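Local coordinates for protein beta-1,4-exocellulase (Thermobifida fusca, PDB 4AVO) that probably hydrolyses beta-1,4-glucosidic bonds of cellulose as a family 6 cellobiohydrolase, here as the calcium-bound catalytic domain, at residues E1-P6 against N126-A131; S35-L40 against T76-I81; I192-N197 against D255-V260. The protein carries 1 engineered substitution. All coordinates share one frame; numbering follows the deposited sequence.

Contact 1 of 3, residues E1-P6 against N126-A131. With CA (calcium ion), chain C.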
# COMPACT_ATOMS: atom_id res chain seq x y z
N GLU A 1 -16.23 -20.60 5.63
CA GLU A 1 -16.55 -21.08 4.25
C GLU A 1 -15.73 -20.39 3.17
O GLU A 1 -15.48 -20.97 2.11
CB GLU A 1 -18.04 -20.92 3.95
CG GLU A 1 -18.92 -21.81 4.81
CD GLU A 1 -18.77 -23.30 4.52
OE1 GLU A 1 -18.14 -23.67 3.50
OE2 GLU A 1 -19.30 -24.10 5.31
N LYS A 2 -15.34 -19.14 3.43
CA LYS A 2 -14.41 -18.44 2.55
C LYS A 2 -13.07 -19.18 2.60
O LYS A 2 -12.70 -19.72 3.65
CB LYS A 2 -14.24 -16.99 3.00
CG LYS A 2 -15.50 -16.14 2.81
CD LYS A 2 -15.28 -14.70 3.24
CE LYS A 2 -16.57 -13.91 3.17
NZ LYS A 2 -16.37 -12.50 3.57
N VAL A 3 -12.36 -19.23 1.47
CA VAL A 3 -11.09 -19.96 1.44
C VAL A 3 -10.06 -19.31 2.37
O VAL A 3 -10.13 -18.10 2.64
CB VAL A 3 -10.52 -20.12 -0.00
CG1 VAL A 3 -11.50 -20.89 -0.87
CG2 VAL A 3 -10.17 -18.78 -0.63
N ASP A 4 -9.13 -20.12 2.87
CA ASP A 4 -8.08 -19.66 3.76
C ASP A 4 -7.28 -18.52 3.11
O ASP A 4 -7.05 -17.47 3.73
CB ASP A 4 -7.15 -20.83 4.12
CG ASP A 4 -6.25 -20.54 5.32
OD1 ASP A 4 -6.33 -19.45 5.93
OD2 ASP A 4 -5.44 -21.43 5.66
N ASN A 5 -6.88 -18.73 1.86
CA ASN A 5 -6.07 -17.78 1.12
C ASN A 5 -6.70 -17.60 -0.26
O ASN A 5 -6.63 -18.51 -1.09
CB ASN A 5 -4.64 -18.32 1.01
CG ASN A 5 -3.68 -17.38 0.27
OD1 ASN A 5 -2.48 -17.64 0.20
ND2 ASN A 5 -4.21 -16.30 -0.28
N PRO A 6 -7.31 -16.43 -0.51
CA PRO A 6 -8.00 -16.22 -1.80
C PRO A 6 -7.09 -16.21 -3.04
O PRO A 6 -7.57 -16.39 -4.15
CB PRO A 6 -8.70 -14.87 -1.62
CG PRO A 6 -7.92 -14.18 -0.54
CD PRO A 6 -7.44 -15.27 0.38
N ASN A 126 -16.78 -18.85 -8.19
CA ASN A 126 -15.33 -18.90 -8.39
C ASN A 126 -14.65 -17.53 -8.45
O ASN A 126 -13.42 -17.46 -8.48
CB ASN A 126 -14.96 -19.81 -9.56
CG ASN A 126 -14.97 -21.28 -9.17
OD1 ASN A 126 -14.88 -21.62 -7.99
ND2 ASN A 126 -15.06 -22.16 -10.16
N LEU A 127 -15.44 -16.46 -8.42
CA LEU A 127 -14.87 -15.12 -8.36
C LEU A 127 -14.54 -14.76 -6.92
O LEU A 127 -15.40 -14.87 -6.04
CB LEU A 127 -15.84 -14.08 -8.94
CG LEU A 127 -15.39 -12.61 -8.91
CD1 LEU A 127 -14.20 -12.38 -9.84
CD2 LEU A 127 -16.54 -11.67 -9.25
N ARG A 128 -13.30 -14.34 -6.67
CA ARG A 128 -12.90 -13.88 -5.35
C ARG A 128 -12.49 -12.42 -5.42
O ARG A 128 -11.64 -12.05 -6.23
CB ARG A 128 -11.74 -14.72 -4.82
CG ARG A 128 -12.08 -16.19 -4.72
CD ARG A 128 -10.83 -16.99 -4.70
NE ARG A 128 -11.11 -18.42 -4.75
CZ ARG A 128 -10.16 -19.34 -4.59
NH1 ARG A 128 -8.91 -18.96 -4.38
NH2 ARG A 128 -10.46 -20.63 -4.63
N ILE A 129 -13.09 -11.60 -4.57
CA ILE A 129 -12.80 -10.18 -4.56
C ILE A 129 -11.99 -9.88 -3.31
O ILE A 129 -12.47 -10.05 -2.19
CB ILE A 129 -14.09 -9.34 -4.58
CG1 ILE A 129 -14.91 -9.64 -5.84
CG2 ILE A 129 -13.76 -7.84 -4.51
CD1 ILE A 129 -16.36 -9.20 -5.74
N VAL A 130 -10.75 -9.48 -3.50
CA VAL A 130 -9.92 -9.08 -2.37
C VAL A 130 -10.09 -7.58 -2.22
O VAL A 130 -9.73 -6.82 -3.10
CB VAL A 130 -8.44 -9.47 -2.58
CG1 VAL A 130 -7.54 -8.73 -1.59
CG2 VAL A 130 -8.26 -10.97 -2.42
N ALA A 131 -10.68 -7.16 -1.10
CA ALA A 131 -10.90 -5.74 -0.83
C ALA A 131 -9.80 -5.23 0.08
O ALA A 131 -9.69 -5.67 1.23
CB ALA A 131 -12.28 -5.50 -0.22
CA CA C . -6.31 -17.07 6.00
O HOH W 1 -8.22 -21.30 -2.30
O HOH W 2 -8.14 -15.32 6.87
O HOH W 3 -3.98 -17.39 5.29
O HOH W 4 -5.75 -14.95 5.06
O HOH W 5 -8.53 -17.80 6.78

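Contact 2 of 3, residues S35-L40 against T76-I81. With BGC (beta-D-glucopyranose), chain B.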
# COMPACT_ATOMS: atom_id res chain seq x y z
N SER A 35 -0.83 -8.93 -12.82
CA SER A 35 -2.02 -8.53 -12.09
C SER A 35 -1.76 -7.33 -11.18
O SER A 35 -0.83 -7.34 -10.37
CB SER A 35 -2.52 -9.70 -11.25
OG SER A 35 -3.75 -9.38 -10.63
N THR A 36 -2.60 -6.31 -11.33
CA THR A 36 -2.56 -5.12 -10.48
C THR A 36 -3.94 -4.86 -9.89
O THR A 36 -4.96 -5.21 -10.49
CB THR A 36 -2.09 -3.87 -11.27
OG1 THR A 36 -2.92 -3.68 -12.42
CG2 THR A 36 -0.64 -4.04 -11.72
N ALA A 37 -3.96 -4.25 -8.71
CA ALA A 37 -5.22 -3.90 -8.05
C ALA A 37 -5.92 -2.73 -8.72
O ALA A 37 -5.29 -1.85 -9.29
CB ALA A 37 -4.96 -3.60 -6.58
N VAL A 38 -7.25 -2.74 -8.63
CA VAL A 38 -8.08 -1.69 -9.20
C VAL A 38 -8.52 -0.74 -8.08
O VAL A 38 -9.14 -1.18 -7.11
CB VAL A 38 -9.31 -2.29 -9.92
CG1 VAL A 38 -10.31 -1.21 -10.31
CG2 VAL A 38 -8.86 -3.09 -11.16
N TRP A 39 -8.19 0.54 -8.21
CA TRP A 39 -8.45 1.49 -7.13
C TRP A 39 -9.76 2.23 -7.36
O TRP A 39 -10.01 2.74 -8.46
CB TRP A 39 -7.32 2.50 -7.00
CG TRP A 39 -6.02 1.94 -6.50
CD1 TRP A 39 -5.25 0.96 -7.09
CD2 TRP A 39 -5.30 2.35 -5.33
NE1 TRP A 39 -4.12 0.72 -6.34
CE2 TRP A 39 -4.13 1.56 -5.26
CE3 TRP A 39 -5.55 3.29 -4.32
CZ2 TRP A 39 -3.19 1.70 -4.23
CZ3 TRP A 39 -4.61 3.44 -3.30
CH2 TRP A 39 -3.45 2.64 -3.26
N LEU A 40 -10.58 2.27 -6.33
CA LEU A 40 -11.79 3.08 -6.36
C LEU A 40 -11.53 4.36 -5.58
O LEU A 40 -11.90 4.48 -4.42
CB LEU A 40 -12.99 2.29 -5.81
CG LEU A 40 -13.39 1.04 -6.62
CD1 LEU A 40 -14.54 0.31 -5.95
CD2 LEU A 40 -13.76 1.38 -8.06
N THR A 76 -9.03 -14.23 -8.84
CA THR A 76 -8.98 -13.23 -7.80
C THR A 76 -8.70 -11.85 -8.37
O THR A 76 -7.72 -11.64 -9.09
CB THR A 76 -7.95 -13.60 -6.73
OG1 THR A 76 -8.33 -14.85 -6.14
CG2 THR A 76 -7.89 -12.53 -5.64
N ILE A 77 -9.59 -10.92 -8.05
CA ILE A 77 -9.40 -9.51 -8.37
C ILE A 77 -9.20 -8.73 -7.07
O ILE A 77 -9.88 -8.98 -6.08
CB ILE A 77 -10.60 -8.93 -9.19
CG1 ILE A 77 -10.38 -7.45 -9.53
CG2 ILE A 77 -11.94 -9.15 -8.48
CD1 ILE A 77 -11.40 -6.89 -10.52
N GLN A 78 -8.26 -7.79 -7.08
CA GLN A 78 -8.04 -6.90 -5.94
C GLN A 78 -8.65 -5.54 -6.21
O GLN A 78 -8.41 -4.94 -7.26
CB GLN A 78 -6.54 -6.77 -5.64
CG GLN A 78 -5.89 -8.05 -5.14
CD GLN A 78 -4.39 -7.94 -5.04
OE1 GLN A 78 -3.66 -8.58 -5.80
NE2 GLN A 78 -3.91 -7.13 -4.09
N VAL A 79 -9.44 -5.07 -5.25
CA VAL A 79 -10.12 -3.78 -5.36
C VAL A 79 -9.73 -2.95 -4.15
O VAL A 79 -9.88 -3.40 -3.01
CB VAL A 79 -11.66 -3.96 -5.40
CG1 VAL A 79 -12.39 -2.62 -5.48
CG2 VAL A 79 -12.06 -4.85 -6.58
N VAL A 80 -9.23 -1.73 -4.38
CA VAL A 80 -8.77 -0.88 -3.29
C VAL A 80 -9.86 0.12 -2.91
O VAL A 80 -10.33 0.90 -3.74
CB VAL A 80 -7.46 -0.13 -3.63
CG1 VAL A 80 -6.90 0.56 -2.38
CG2 VAL A 80 -6.43 -1.09 -4.22
N ILE A 81 -10.26 0.05 -1.65
CA ILE A 81 -11.26 0.95 -1.09
C ILE A 81 -10.46 2.12 -0.54
O ILE A 81 -9.70 1.96 0.41
CB ILE A 81 -12.07 0.23 0.04
CG1 ILE A 81 -12.67 -1.08 -0.48
CG2 ILE A 81 -13.13 1.17 0.65
CD1 ILE A 81 -13.58 -0.95 -1.73
C2 BGC B . -4.01 8.07 -5.81
C3 BGC B . -5.19 7.43 -6.54
C4 BGC B . -4.72 6.27 -7.42
C5 BGC B . -3.83 5.33 -6.61
C6 BGC B . -3.24 4.20 -7.46
C1 BGC B . -3.15 7.03 -5.06
O2 BGC B . -4.51 9.05 -4.92
O3 BGC B . -5.87 8.38 -7.32
O4 BGC B . -5.86 5.60 -7.92
O5 BGC B . -2.76 6.05 -6.01
O6 BGC B . -2.29 4.74 -8.37
O HOH W 6 -5.44 -9.96 -8.50
O HOH W 7 -1.37 -7.95 -7.74
O HOH W 8 -6.56 -7.34 -9.38

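Contact 3 of 3, residues I192-N197 against D255-V260. With BGC (beta-D-glucopyranose), chain D; BGC (beta-D-glucopyranose), chain E.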
# COMPACT_ATOMS: atom_id res chain seq x y z
N ILE A 192 5.70 2.16 11.02
CA ILE A 192 5.26 1.74 12.36
C ILE A 192 6.13 0.63 12.96
O ILE A 192 5.71 -0.05 13.90
CB ILE A 192 3.76 1.35 12.37
CG1 ILE A 192 3.50 0.12 11.50
CG2 ILE A 192 2.90 2.53 11.94
CD1 ILE A 192 2.07 -0.43 11.59
N GLY A 193 7.33 0.45 12.42
CA GLY A 193 8.25 -0.57 12.92
C GLY A 193 8.77 -0.27 14.32
O GLY A 193 9.05 -1.19 15.08
N TRP A 194 8.89 1.01 14.65
CA TRP A 194 9.38 1.44 15.96
C TRP A 194 8.47 1.01 17.11
O TRP A 194 7.25 0.91 16.95
CB TRP A 194 9.56 2.96 15.99
CG TRP A 194 10.66 3.44 15.09
CD1 TRP A 194 11.97 3.64 15.43
CD2 TRP A 194 10.56 3.77 13.70
NE1 TRP A 194 12.68 4.07 14.35
CE2 TRP A 194 11.84 4.17 13.27
CE3 TRP A 194 9.50 3.78 12.78
CZ2 TRP A 194 12.10 4.56 11.95
CZ3 TRP A 194 9.75 4.17 11.47
CH2 TRP A 194 11.05 4.56 11.07
N ASP A 195 9.09 0.78 18.27
CA ASP A 195 8.39 0.40 19.50
C ASP A 195 7.25 1.35 19.85
O ASP A 195 6.19 0.93 20.32
CB ASP A 195 9.37 0.36 20.68
CG ASP A 195 9.98 -1.01 20.88
OD1 ASP A 195 9.40 -2.00 20.39
OD2 ASP A 195 11.03 -1.11 21.55
N SER A 196 7.48 2.64 19.64
CA SER A 196 6.49 3.66 19.97
C SER A 196 5.23 3.58 19.11
O SER A 196 4.16 4.01 19.53
CB SER A 196 7.12 5.06 19.84
OG SER A 196 7.61 5.27 18.53
N ASN A 197 5.37 3.01 17.91
CA ASN A 197 4.28 2.97 16.91
C ASN A 197 3.60 1.62 16.73
O ASN A 197 2.41 1.55 16.40
CB ASN A 197 4.82 3.42 15.54
CG ASN A 197 5.23 4.88 15.51
OD1 ASN A 197 4.85 5.68 16.37
ND2 ASN A 197 5.98 5.25 14.48
N ASP A 255 18.00 3.61 12.64
CA ASP A 255 17.54 4.62 13.60
C ASP A 255 16.58 4.06 14.66
O ASP A 255 15.48 4.60 14.87
CB ASP A 255 16.94 5.81 12.84
CG ASP A 255 16.70 7.02 13.74
OD1 ASP A 255 17.26 7.10 14.85
OD2 ASP A 255 15.92 7.91 13.32
N TRP A 256 17.00 2.97 15.30
CA TRP A 256 16.29 2.32 16.41
C TRP A 256 14.98 1.62 16.05
O TRP A 256 14.24 1.20 16.94
CB TRP A 256 16.12 3.28 17.61
CG TRP A 256 17.45 3.72 18.15
CD1 TRP A 256 17.99 4.97 18.07
CD2 TRP A 256 18.42 2.89 18.80
NE1 TRP A 256 19.24 4.98 18.65
CE2 TRP A 256 19.53 3.72 19.11
CE3 TRP A 256 18.47 1.54 19.16
CZ2 TRP A 256 20.67 3.23 19.77
CZ3 TRP A 256 19.60 1.06 19.82
CH2 TRP A 256 20.68 1.90 20.11
N ASN A 257 14.73 1.47 14.75
CA ASN A 257 13.62 0.66 14.26
C ASN A 257 13.81 -0.79 14.71
O ASN A 257 14.95 -1.26 14.80
CB ASN A 257 13.56 0.73 12.73
CG ASN A 257 12.17 0.48 12.16
OD1 ASN A 257 11.77 1.12 11.20
ND2 ASN A 257 11.44 -0.47 12.74
N GLN A 258 12.72 -1.48 15.00
CA GLN A 258 12.78 -2.90 15.35
C GLN A 258 13.01 -3.79 14.12
O GLN A 258 13.36 -4.96 14.27
CB GLN A 258 11.49 -3.35 16.05
CG GLN A 258 11.11 -2.60 17.31
CD GLN A 258 9.81 -3.12 17.89
OE1 GLN A 258 8.72 -2.61 17.57
NE2 GLN A 258 9.90 -4.14 18.73
N TYR A 259 12.81 -3.22 12.93
CA TYR A 259 12.86 -3.98 11.67
C TYR A 259 13.63 -3.23 10.59
O TYR A 259 13.70 -2.00 10.61
CB TYR A 259 11.44 -4.29 11.17
CG TYR A 259 10.57 -4.92 12.23
CD1 TYR A 259 10.65 -6.29 12.49
CD2 TYR A 259 9.71 -4.15 13.00
CE1 TYR A 259 9.87 -6.87 13.48
CE2 TYR A 259 8.93 -4.71 14.00
CZ TYR A 259 9.02 -6.07 14.23
OH TYR A 259 8.24 -6.61 15.22
N VAL A 260 14.21 -3.97 9.65
CA VAL A 260 14.87 -3.37 8.49
C VAL A 260 14.21 -3.78 7.18
O VAL A 260 14.61 -3.33 6.11
CB VAL A 260 16.39 -3.69 8.42
CG1 VAL A 260 17.12 -3.08 9.60
CG2 VAL A 260 16.62 -5.19 8.33
C2 BGC D . 12.92 8.34 14.52
C3 BGC D . 11.68 8.75 13.74
C4 BGC D . 10.44 7.94 14.13
C5 BGC D . 10.33 7.79 15.65
C6 BGC D . 9.22 6.83 16.04
C1 BGC D . 12.63 8.23 16.01
O1 BGC D . 13.76 7.74 16.70
O2 BGC D . 13.94 9.29 14.30
O3 BGC D . 11.94 8.62 12.35
O4 BGC D . 9.27 8.59 13.68
O5 BGC D . 11.55 7.34 16.20
O6 BGC D . 8.93 7.02 17.41
C2 BGC E . 7.25 8.41 12.39
C3 BGC E . 6.60 7.80 11.14
C4 BGC E . 7.49 7.96 9.91
C5 BGC E . 8.93 7.53 10.22
C6 BGC E . 9.90 7.78 9.06
C1 BGC E . 8.69 7.92 12.55
O2 BGC E . 6.51 8.05 13.53
O3 BGC E . 5.35 8.41 10.91
O4 BGC E . 6.99 7.10 8.90
O5 BGC E . 9.41 8.20 11.36
O6 BGC E . 9.92 9.15 8.73
O HOH W 9 11.91 0.94 18.34

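Contact 1 of 3, residues E1-P6 against N126-A131
Arg128 reaches out from its strand to the backbone of Pro6, and its NH1 donates to Pro6 O at 2.9 Å with an N-H...O angle of 158°. The oxygen lies in the guanidinium plane, whereas the donor stands above the carbonyl plane of Pro6, 53° out of it. Val3 covers one face of the same group: CG2 sits over its centre, 3.9 Å above the plane. With CG anti to the carbonyl carbon (chi1 -59°), the chain, extended from CG to NE, carries the guanidinium from the strand to the N-terminal loop. The second meeting is apolar, Pro6 CG against Val130 CG2 at 3.7 Å, the two side chains crossing at about a right angle. Strand 127-133 is a parallel strand of the central sheet in the distorted alpha/beta barrel known from glycoside hydrolase family 6, and Arg128 and Val130 both turn their side chains toward the loop that precedes strand 11-12. Further out, Arg128 NH1 also bonds to Glu8 O, and Thr76 OG1 bonds to Pro6 O. Two residues before the proline, Asp4 binds calcium through OD1 and its backbone O, each at 2.4 Å, with Asp281 O and four waters as the other ligands.

Contact 2 of 3, residues S35-L40 against T76-I81
Trp39 and Val80 meet side by side where strand 38-40 runs parallel to strand 75-81 in the central sheet of the family 6 alpha/beta barrel. The short segment axes approach to 4.5 Å at an angle of 26°. Three backbone hydrogen bonds fix the register of Val38 with Val79, Trp39 with Val80 and Leu40 with Ile81: Val38 N to Gln78 O, Val80 N to Val38 O and Leu40 N to Val80 O, the first nearly straight. Trp39 NE1 bonds to Val352 O, a second hold on the plane of the indole. Apolar contacts divide between the two faces of the sheet. On the face of Trp39, Val80 lays both methyls under the indole; CG2 stands 3.5 Å from the centroid of the five-membered ring, only 5° off its normal, a CH-pi contact, while CG1 touches CE3 of the six-membered ring. CG1 lies anti to the backbone N of Val80 (chi1 -170°), which spreads the two methyls along the indole. Ala37 CB packs beside them, 3.7 Å from Val80 CG2. On the other face Leu40 CD1 meets Val79 CG1 at 3.7 Å. Before strand 38-40 begins, waters bridge the loop to strand 75-81: water 8 accepts from Gln78 N and donates to Thr36 O, and water 6 donates to Ser35 OG and Thr76 O. Sugar contacts involve Trp39 as a predicted substrate-binding residue of the glycan pocket, where Asp41 and Lys353 hydrogen-bond to bound glucose. The indole is sandwiched, because over the ring face opposite Val80 the hydroxymethyl carbon C6 of the chain B glucose comes within 3.5 Å of Trp39 CD2.

Contact 3 of 3, residues I192-N197 against D255-V260
In the glycan pocket, Trp194 forms a sugar platform backed by the loop 255-260. Its NE1 donates to Asp255 O at 2.9 Å, with an N-H...O angle of 163°; the acceptor lies in the indole plane, so this bond limits rotation of the ring. Asn257 supports one face: its CA makes a CH-pi contact, 3.8 Å from the centroid of the five-membered ring, and its amide stacks on the indole with the planes 29° apart. Two glucose units occupy the opposite face, C4 of the chain D sugar lying 4.1 Å above the plane. Such aromatic stacking on pyranose rings is a common motif in cellulase substrate clefts. Replacing Trp194 by an alanine would probably strip both sugars of their stacking surface and leave Asp255 O without its indole donor. The flanking residues grip the glycan's hydroxyls: Asp255 OD2 accepts from O2 of the chain D glucose at 2.6 Å, and Asn197 ND2 donates to O2 of the chain E glucose at 3.0 Å. The Asp255 carboxylate is carried there with CG anti to its amide nitrogen (chi1 -168°). Behind the platform, Gly193 O lies at the edge of the Tyr259 ring, and water 9 joins Asp195 N to Trp256 O.

From the N terminus, residues 1-6 start contact 1, but its partner strand arrives only at 126-131, closing a loop that spans the first strands and helices of the barrel. Contact 2 opens and closes within that span, joining 35-40 to 76-81 with helices 44-47 and 59-70 between. The two meet because strands 75-81 and 127-133 are neighbours in one sheet: Val130 N lies 2.8 Å from Ile77 O, a probable hydrogen bond. Contact 3 follows in series, 192-197 closing with 255-260, and ties the start of helix 195-209 to the loop before helix 262-276. Its centre is about 29 Å from that of contact 2, on the opposite side of the chain's centre, yet both contacts face bound glucose units.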